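O-phospho-L-seryl-tRNA:Cys-tRNA synthase (Methanocaldococcus jannaschii DSM 2661, PDB 5X6B) probably converts O-phosphoserine attached to tRNA(Cys) into cysteine in a pyridoxal-phosphate-dependent reaction, giving Cys-tRNA(Cys). Local coordinates at residues D114-T119 with C263-F268; M257-P262 with I300-A305; F351-L356 with K388-S393. One frame throughout, in Å; residues are numbered along the deposited sequence.

Contact 1 of 3, residues D114-T119 with C263-F268; sequences DCARPT and CGILAF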
loop_
_atom_site.group_PDB
_atom_site.type_symbol
_atom_site.label_atom_id
_atom_site.label_comp_id
_atom_site.label_asym_id
_atom_site.label_seq_id
_atom_site.Cartn_x
_atom_site.Cartn_y
_atom_site.Cartn_z
ATOM N N ASP B 114 -0.660 2.713 25.055
ATOM C CA ASP B 114 -1.124 1.392 25.465
ATOM C C ASP B 114 -1.580 0.551 24.278
ATOM O O ASP B 114 -1.231 -0.625 24.172
ATOM C CB ASP B 114 -2.267 1.515 26.478
ATOM C CG ASP B 114 -1.796 1.998 27.839
ATOM O OD1 ASP B 114 -0.627 1.736 28.200
ATOM O OD2 ASP B 114 -2.603 2.638 28.549
ATOM N N CYS B 115 -2.360 1.160 23.392
ATOM C CA CYS B 115 -2.977 0.434 22.290
ATOM C C CYS B 115 -2.858 1.217 20.991
ATOM O O CYS B 115 -2.541 2.406 21.005
ATOM C CB CYS B 115 -4.452 0.160 22.587
ATOM S SG CYS B 115 -4.816 -0.355 24.279
ATOM N N ALA B 116 -3.127 0.548 19.875
ATOM C CA ALA B 116 -3.106 1.193 18.567
ATOM C C ALA B 116 -4.049 0.496 17.591
ATOM O O ALA B 116 -4.292 -0.703 17.704
ATOM C CB ALA B 116 -1.689 1.216 18.007
ATOM N N ARG B 117 -4.581 1.255 16.639
ATOM C CA ARG B 117 -5.432 0.698 15.591
ATOM C C ARG B 117 -5.114 1.338 14.244
ATOM O O ARG B 117 -4.824 2.533 14.175
ATOM C CB ARG B 117 -6.917 0.893 15.924
ATOM C CG ARG B 117 -7.457 -0.021 17.015
ATOM C CD ARG B 117 -7.456 -1.477 16.581
ATOM N NE ARG B 117 -8.069 -2.362 17.569
ATOM C CZ ARG B 117 -7.404 -2.987 18.539
ATOM N NH1 ARG B 117 -6.095 -2.824 18.671
ATOM N NH2 ARG B 117 -8.051 -3.776 19.385
ATOM N N PRO B 118 -5.164 0.541 13.167
ATOM C CA PRO B 118 -4.959 1.063 11.814
ATOM C C PRO B 118 -6.172 1.836 11.324
ATOM O O PRO B 118 -7.302 1.435 11.590
ATOM C CB PRO B 118 -4.744 -0.198 10.980
ATOM C CG PRO B 118 -5.497 -1.249 11.716
ATOM C CD PRO B 118 -5.351 -0.919 13.171
ATOM N N THR B 119 -5.932 2.937 10.622
ATOM C CA THR B 119 -7.001 3.771 10.094
ATOM C C THR B 119 -6.730 4.135 8.641
ATOM O O THR B 119 -5.666 3.834 8.106
ATOM C CB THR B 119 -7.166 5.072 10.906
ATOM O OG1 THR B 119 -5.944 5.821 10.862
ATOM C CG2 THR B 119 -7.514 4.764 12.354
ATOM N N CYS B 263 -3.622 5.676 4.732
ATOM C CA CYS B 263 -3.461 4.917 5.964
ATOM C C CYS B 263 -3.023 5.837 7.095
ATOM O O CYS B 263 -2.634 6.984 6.868
ATOM C CB CYS B 263 -2.459 3.776 5.789
ATOM S SG CYS B 263 -0.727 4.272 5.738
ATOM N N GLY B 264 -3.094 5.321 8.315
ATOM C CA GLY B 264 -2.806 6.106 9.496
ATOM C C GLY B 264 -2.887 5.238 10.733
ATOM O O GLY B 264 -3.152 4.040 10.643
ATOM N N ILE B 265 -2.651 5.840 11.891
ATOM C CA ILE B 265 -2.672 5.102 13.146
ATOM C C ILE B 265 -3.461 5.871 14.190
ATOM O O ILE B 265 -3.363 7.095 14.274
ATOM C CB ILE B 265 -1.242 4.831 13.669
ATOM C CG1 ILE B 265 -0.497 3.897 12.721
ATOM C CG2 ILE B 265 -1.274 4.209 15.059
ATOM C CD1 ILE B 265 -1.121 2.526 12.622
ATOM N N LEU B 266 -4.270 5.152 14.962
ATOM C CA LEU B 266 -4.897 5.721 16.145
ATOM C C LEU B 266 -4.357 4.991 17.360
ATOM O O LEU B 266 -4.575 3.791 17.519
ATOM C CB LEU B 266 -6.421 5.613 16.079
ATOM C CG LEU B 266 -7.204 6.048 17.325
ATOM C CD1 LEU B 266 -6.888 7.491 17.699
ATOM C CD2 LEU B 266 -8.702 5.873 17.114
ATOM N N ALA B 267 -3.622 5.709 18.201
ATOM C CA ALA B 267 -3.107 5.132 19.432
ATOM C C ALA B 267 -3.912 5.667 20.603
ATOM O O ALA B 267 -4.361 6.812 20.578
ATOM C CB ALA B 267 -1.631 5.443 19.601
ATOM N N PHE B 268 -4.098 4.840 21.626
ATOM C CA PHE B 268 -4.951 5.221 22.748
ATOM C C PHE B 268 -4.661 4.417 24.012
ATOM O O PHE B 268 -4.126 3.309 23.954
ATOM C CB PHE B 268 -6.428 5.077 22.361
ATOM C CG PHE B 268 -6.798 3.707 21.849
ATOM C CD1 PHE B 268 -7.234 2.720 22.721
ATOM C CD2 PHE B 268 -6.722 3.412 20.496
ATOM C CE1 PHE B 268 -7.581 1.465 22.254
ATOM C CE2 PHE B 268 -7.064 2.156 20.024
ATOM C CZ PHE B 268 -7.494 1.182 20.905
#
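Phe268 meets Cys115 because its first torsion (chi1 55°) sets CG between the backbone N and the carbonyl carbon, which swings the ring back over the neighbouring strand. There Cys115 CB stands over one face of the ring, 3.7 Å from the Phe268 centroid, in a CH-pi contact displaced toward the rim. Cys115 SG sits obliquely to the ring, 4.7 Å from the Phe268 centroid. Arg117 comes to the same ring from another direction: its CG lies at the edge, in the ring plane, 3.7 Å from Phe268 CE2. A bend at chi2 (-66°) then turns the arginine chain away from this methylene contact, and NH1 donates to the backbone O of its own neighbour, Ala116, while NH2 makes a salt bridge with Glu287. The guanidinium and phenyl planes are 72° apart.

The two strands are antiparallel neighbours in the seven-stranded mixed sheet characteristic of fold type I pyridoxal phosphate enzymes, in which 264-268 runs against both of its neighbours and 115-119 is outermost within the chain. Paired N-H and C=O groups join Cys115 to Phe268 and Arg117 to Leu266, the straightest of these bonds running 2.8 Å from Leu266 N to Arg117 O (176° at the hydrogen). Farther along, Thr119 N donates to Gly264 O at 3.0 Å.

Thr119 divides its branches: OG1 bonds to Gly121 O, and CG2 packs 4.0 Å from Leu266 CB. On the other sheet face, Ala116 CB touches Ile265 CG2 at 4.2 Å. Helix 100-111 covers Ala116, Pro118 and Ala267 on this side, and helix 298-305 also reaches it.

Contact 2 of 3, residues M257-P262 with I300-A305; sequences MAASAP and IVTLMA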
loop_
_atom_site.group_PDB
_atom_site.type_symbol
_atom_site.label_atom_id
_atom_site.label_comp_id
_atom_site.label_asym_id
_atom_site.label_seq_id
_atom_site.Cartn_x
_atom_site.Cartn_y
_atom_site.Cartn_z
ATOM N N MET B 257 4.792 8.928 7.455
ATOM C CA MET B 257 5.329 7.603 7.766
ATOM C C MET B 257 5.675 6.812 6.508
ATOM O O MET B 257 5.624 5.582 6.509
ATOM C CB MET B 257 4.345 6.816 8.630
ATOM C CG MET B 257 4.022 7.502 9.944
ATOM S SD MET B 257 2.927 6.545 10.999
ATOM C CE MET B 257 4.038 5.279 11.597
ATOM N N ALA B 258 6.029 7.533 5.447
ATOM C CA ALA B 258 6.531 6.930 4.214
ATOM C C ALA B 258 5.657 5.790 3.689
ATOM O O ALA B 258 6.173 4.772 3.222
ATOM C CB ALA B 258 7.953 6.434 4.426
ATOM N N ALA B 259 4.339 5.958 3.771
ATOM C CA ALA B 259 3.410 4.930 3.307
ATOM C C ALA B 259 2.499 5.467 2.214
ATOM O O ALA B 259 2.438 6.674 1.980
ATOM C CB ALA B 259 2.586 4.394 4.468
ATOM N N SER B 260 1.795 4.566 1.538
ATOM C CA SER B 260 0.843 4.971 0.509
ATOM C C SER B 260 -0.469 5.399 1.143
ATOM O O SER B 260 -0.879 4.851 2.164
ATOM C CB SER B 260 0.589 3.832 -0.481
ATOM O OG SER B 260 1.799 3.392 -1.073
ATOM N N ALA B 261 -1.126 6.379 0.536
ATOM C CA ALA B 261 -2.446 6.802 0.989
ATOM C C ALA B 261 -3.510 5.795 0.554
ATOM O O ALA B 261 -3.376 5.162 -0.490
ATOM C CB ALA B 261 -2.773 8.193 0.452
ATOM N N PRO B 262 -4.570 5.638 1.358
ATOM C CA PRO B 262 -4.735 6.282 2.660
ATOM C C PRO B 262 -4.525 5.320 3.824
ATOM O O PRO B 262 -5.162 4.267 3.888
ATOM C CB PRO B 262 -6.179 6.770 2.605
ATOM C CG PRO B 262 -6.879 5.721 1.782
ATOM C CD PRO B 262 -5.846 5.092 0.865
ATOM N N ILE B 300 -1.429 -0.405 4.293
ATOM C CA ILE B 300 -0.967 -0.939 5.569
ATOM C C ILE B 300 0.291 -1.782 5.351
ATOM O O ILE B 300 1.158 -1.879 6.228
ATOM C CB ILE B 300 -2.073 -1.773 6.277
ATOM C CG1 ILE B 300 -1.640 -2.173 7.689
ATOM C CG2 ILE B 300 -2.436 -3.008 5.471
ATOM C CD1 ILE B 300 -1.397 -1.000 8.606
ATOM N N VAL B 301 0.398 -2.370 4.166
ATOM C CA VAL B 301 1.567 -3.160 3.814
ATOM C C VAL B 301 2.789 -2.264 3.626
ATOM O O VAL B 301 3.888 -2.608 4.057
ATOM C CB VAL B 301 1.318 -3.983 2.544
ATOM C CG1 VAL B 301 2.587 -4.722 2.121
ATOM C CG2 VAL B 301 0.187 -4.961 2.785
ATOM N N THR B 302 2.593 -1.112 2.992
ATOM C CA THR B 302 3.677 -0.154 2.837
ATOM C C THR B 302 4.073 0.419 4.196
ATOM O O THR B 302 5.251 0.667 4.447
ATOM C CB THR B 302 3.301 0.993 1.884
ATOM O OG1 THR B 302 2.197 1.735 2.419
ATOM C CG2 THR B 302 2.930 0.445 0.519
ATOM N N LEU B 303 3.088 0.608 5.073
ATOM C CA LEU B 303 3.335 1.154 6.406
ATOM C C LEU B 303 4.214 0.212 7.230
ATOM O O LEU B 303 5.148 0.651 7.904
ATOM C CB LEU B 303 2.013 1.418 7.131
ATOM C CG LEU B 303 2.059 2.162 8.469
ATOM C CD1 LEU B 303 2.675 3.544 8.311
ATOM C CD2 LEU B 303 0.664 2.273 9.068
ATOM N N MET B 304 3.916 -1.082 7.168
ATOM C CA MET B 304 4.738 -2.090 7.834
ATOM C C MET B 304 6.120 -2.210 7.185
ATOM O O MET B 304 7.118 -2.460 7.861
ATOM C CB MET B 304 4.042 -3.453 7.818
ATOM C CG MET B 304 2.817 -3.548 8.719
ATOM S SD MET B 304 2.116 -5.217 8.757
ATOM C CE MET B 304 1.400 -5.324 7.120
ATOM N N ALA B 305 6.173 -2.031 5.870
ATOM C CA ALA B 305 7.430 -2.152 5.136
ATOM C C ALA B 305 8.346 -0.945 5.357
ATOM O O ALA B 305 9.556 -1.095 5.506
ATOM C CB ALA B 305 7.154 -2.340 3.657
#
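Thr302 OG1 is held from two directions. Ser260 N donates to it almost linearly, 3.0 Å from N to Thr302 OG1 with 171° at the hydrogen, and Pro299 O, one turn back in the same helix, is its second hydrogen-bonding partner. With chi1 at 63° the hydroxyl is drawn in between its own backbone N and carbonyl carbon, leaving CG2 to lie 3.5 Å from Ser260 OG. The methyl group of Ala259 points at the helix and fills the angle between Thr302 and Leu303, with CB 3.8 Å from Leu303 CA. Leu303 extends one branch along the loop: CD1 is 3.7 Å from Met257 CB and also meets Ala259 CB. Met257 SD approaches this methyl too, and the bend at chi3 brings CE to it as well. Ser306 OG, hydrogen-bonded to both Ala258 O and Thr302 O, adds a polar tie. Ser260 OG makes a weak hydrogen bond to Trp79 O of the second subunit, so the loop also borders that subunit. Segment 257-262 closely follows Lys255, the lysine modified with pyridoxal phosphate, and its seating on a helix is consistent with a place beside the cofactor site, as in fold type I enzymes.

Contact 3 of 3, residues F351-L356 with K388-S393; sequences FETPVL and KEIKMS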
loop_
_atom_site.group_PDB
_atom_site.type_symbol
_atom_site.label_atom_id
_atom_site.label_comp_id
_atom_site.label_asym_id
_atom_site.label_seq_id
_atom_site.Cartn_x
_atom_site.Cartn_y
_atom_site.Cartn_z
ATOM N N PHE B 351 7.277 30.887 3.640
ATOM C CA PHE B 351 7.940 32.157 3.386
ATOM C C PHE B 351 6.952 33.226 2.955
ATOM O O PHE B 351 6.063 32.969 2.145
ATOM C CB PHE B 351 9.007 32.023 2.290
ATOM C CG PHE B 351 10.235 31.261 2.703
ATOM C CD1 PHE B 351 11.065 31.742 3.701
ATOM C CD2 PHE B 351 10.584 30.084 2.056
ATOM C CE1 PHE B 351 12.204 31.046 4.069
ATOM C CE2 PHE B 351 11.719 29.386 2.418
ATOM C CZ PHE B 351 12.531 29.868 3.428
ATOM N N GLU B 352 7.118 34.431 3.483
ATOM C CA GLU B 352 6.508 35.592 2.864
ATOM C C GLU B 352 7.467 36.049 1.777
ATOM O O GLU B 352 8.643 36.304 2.048
ATOM C CB GLU B 352 6.252 36.705 3.877
ATOM C CG GLU B 352 5.563 37.921 3.282
ATOM C CD GLU B 352 5.415 39.047 4.279
ATOM O OE1 GLU B 352 5.957 38.925 5.399
ATOM O OE2 GLU B 352 4.752 40.049 3.945
ATOM N N THR B 353 6.979 36.131 0.545
ATOM C CA THR B 353 7.855 36.379 -0.592
ATOM C C THR B 353 7.434 37.588 -1.422
ATOM O O THR B 353 6.933 37.434 -2.532
ATOM C CB THR B 353 7.922 35.141 -1.511
ATOM O OG1 THR B 353 6.610 34.822 -1.991
ATOM C CG2 THR B 353 8.479 33.942 -0.755
ATOM N N PRO B 354 7.657 38.799 -0.890
ATOM C CA PRO B 354 7.268 40.034 -1.581
ATOM C C PRO B 354 7.930 40.180 -2.948
ATOM O O PRO B 354 7.299 40.674 -3.883
ATOM C CB PRO B 354 7.750 41.136 -0.630
ATOM C CG PRO B 354 7.874 40.477 0.696
ATOM C CD PRO B 354 8.311 39.079 0.400
ATOM N N VAL B 355 9.182 39.746 -3.058
ATOM C CA VAL B 355 9.942 39.891 -4.294
ATOM C C VAL B 355 9.278 39.137 -5.451
ATOM O O VAL B 355 9.376 39.549 -6.604
ATOM C CB VAL B 355 11.407 39.410 -4.112
ATOM C CG1 VAL B 355 11.460 37.937 -3.721
ATOM C CG2 VAL B 355 12.228 39.673 -5.366
ATOM N N LEU B 356 8.577 38.051 -5.138
ATOM C CA LEU B 356 7.884 37.286 -6.169
ATOM C C LEU B 356 6.665 38.048 -6.719
ATOM O O LEU B 356 6.309 37.881 -7.885
ATOM C CB LEU B 356 7.471 35.914 -5.628
ATOM C CG LEU B 356 8.619 34.996 -5.189
ATOM C CD1 LEU B 356 8.097 33.630 -4.777
ATOM C CD2 LEU B 356 9.661 34.856 -6.293
ATOM N N LYS B 388 2.727 35.793 -3.211
ATOM C CA LYS B 388 2.815 36.480 -1.929
ATOM C C LYS B 388 3.426 35.577 -0.860
ATOM O O LYS B 388 4.194 36.025 -0.006
ATOM C CB LYS B 388 1.440 36.972 -1.487
ATOM C CG LYS B 388 1.030 38.222 -2.224
ATOM C CD LYS B 388 -0.182 38.942 -1.655
ATOM C CE LYS B 388 -0.662 39.973 -2.670
ATOM N NZ LYS B 388 -2.031 40.505 -2.446
ATOM N N GLU B 389 3.106 34.292 -0.948
ATOM C CA GLU B 389 3.615 33.285 -0.030
ATOM C C GLU B 389 4.005 32.036 -0.817
ATOM O O GLU B 389 3.527 31.834 -1.933
ATOM C CB GLU B 389 2.557 32.936 1.018
ATOM C CG GLU B 389 2.344 33.996 2.082
ATOM C CD GLU B 389 1.005 33.859 2.787
ATOM O OE1 GLU B 389 0.317 32.842 2.567
ATOM O OE2 GLU B 389 0.645 34.770 3.566
ATOM N N ILE B 390 4.891 31.218 -0.248
ATOM C CA ILE B 390 5.086 29.839 -0.706
ATOM C C ILE B 390 5.286 28.893 0.478
ATOM O O ILE B 390 5.862 29.266 1.500
ATOM C CB ILE B 390 6.303 29.670 -1.662
ATOM C CG1 ILE B 390 7.601 30.120 -0.992
ATOM C CG2 ILE B 390 6.085 30.404 -2.974
ATOM C CD1 ILE B 390 8.825 29.890 -1.843
ATOM N N LYS B 391 4.795 27.668 0.332
ATOM C CA LYS B 391 5.061 26.616 1.304
ATOM C C LYS B 391 5.929 25.538 0.661
ATOM O O LYS B 391 5.660 25.091 -0.453
ATOM C CB LYS B 391 3.759 26.010 1.832
ATOM C CG LYS B 391 2.969 26.946 2.731
ATOM C CD LYS B 391 1.589 26.395 3.050
ATOM C CE LYS B 391 1.669 25.054 3.749
ATOM N NZ LYS B 391 0.308 24.575 4.131
ATOM N N MET B 392 6.977 25.131 1.366
ATOM C CA MET B 392 7.878 24.113 0.858
ATOM C C MET B 392 8.499 23.294 1.979
ATOM O O MET B 392 8.490 23.690 3.144
ATOM C CB MET B 392 8.980 24.750 0.012
ATOM C CG MET B 392 9.647 25.941 0.669
ATOM S SD MET B 392 11.019 26.587 -0.303
ATOM C CE MET B 392 12.212 25.270 -0.108
ATOM N N SER B 393 9.029 22.139 1.607
ATOM C CA SER B 393 9.788 21.311 2.520
ATOM C C SER B 393 10.846 20.584 1.705
ATOM O O SER B 393 10.595 20.189 0.565
ATOM C CB SER B 393 8.878 20.331 3.259
ATOM O OG SER B 393 9.604 19.542 4.189
#
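Backbone hydrogen bonds join Phe351 and Ile390 as an antiparallel hydrogen-bonded pair. Phe351 N donates to Ile390 O at 3.0 Å, and the return bond, 3.2 Å from Ile390 N to Phe351 O, lies in the carbonyl plane. Beyond the strand end, Thr353 N reaches Lys388 O at 2.8 Å, nearly straight at the hydrogen (172°) but from above the carbonyl plane. The strand pairing thus extends to the point where the chain turns into helix 354-360.

Apolar contacts gather on the face that carries Phe351 and Ile390. Phe351 CB packs 4.0 Å from Ile390 CG1, and Thr353 CG2 meets that same CG1 at 3.9 Å, the threonine and isoleucine side chains crossing at about a right angle. Leu356, from the first turn of the helix, adds CD1 at 4.2 Å from Ile390 CG2. Met392 supplies a Met-aromatic contact: its SD lies in the plane of the phenyl ring, at the edge, 4.0 Å from Phe351 CE2. The first torsion of Met392 (chi1 48°) sets CG between the backbone N and the carbonyl carbon and sends the side chain toward Phe351. Phe336 and helix 317-331 close over this cluster.

Several polar atoms find partners outside the pair. Thr353 OG1 bonds to Thr387 O, and Glu352 OE1 bonds to Tyr170 OH. Glu352 and Glu389 form a non-hydrogen-bonded pair on the other face, their OE2 atoms 6.7 Å apart, and Lys350 offers Glu389 a weak, long ion pair.

The pair belongs to a small three-stranded antiparallel sheet backed by helices, as in the C-terminal domain of fold type I enzymes. Its chemistry is two-sided: a buried apolar face packs against helix 317-331, while the charged face, where any repulsion between the glutamates is probably modest with lysines near by, is partly exposed.

Overall arrangement
Contacts 1 and 2 are neighbours, their centres 13 Å apart, and their segments alternate along the chain. Leu303 connects them, with CD2 4.0 Å from Ile265 CD1, and Ile300 CD1 reaches Pro118 CB at 4.2 Å. The loop of contact 2 leads directly into strand 264-268 of contact 1, and Lys255, the residue carrying pyridoxal phosphate, lies just before segment 257-262. Contact 3 stands apart, across the centre of the chain, its centre 35 Å from that of contact 1 and 31 Å from that of contact 2. Measured between nearest atoms, the bound nucleic acid is about 15 Å from contact 1, 17 Å from contact 2 and 41 Å from contact 3.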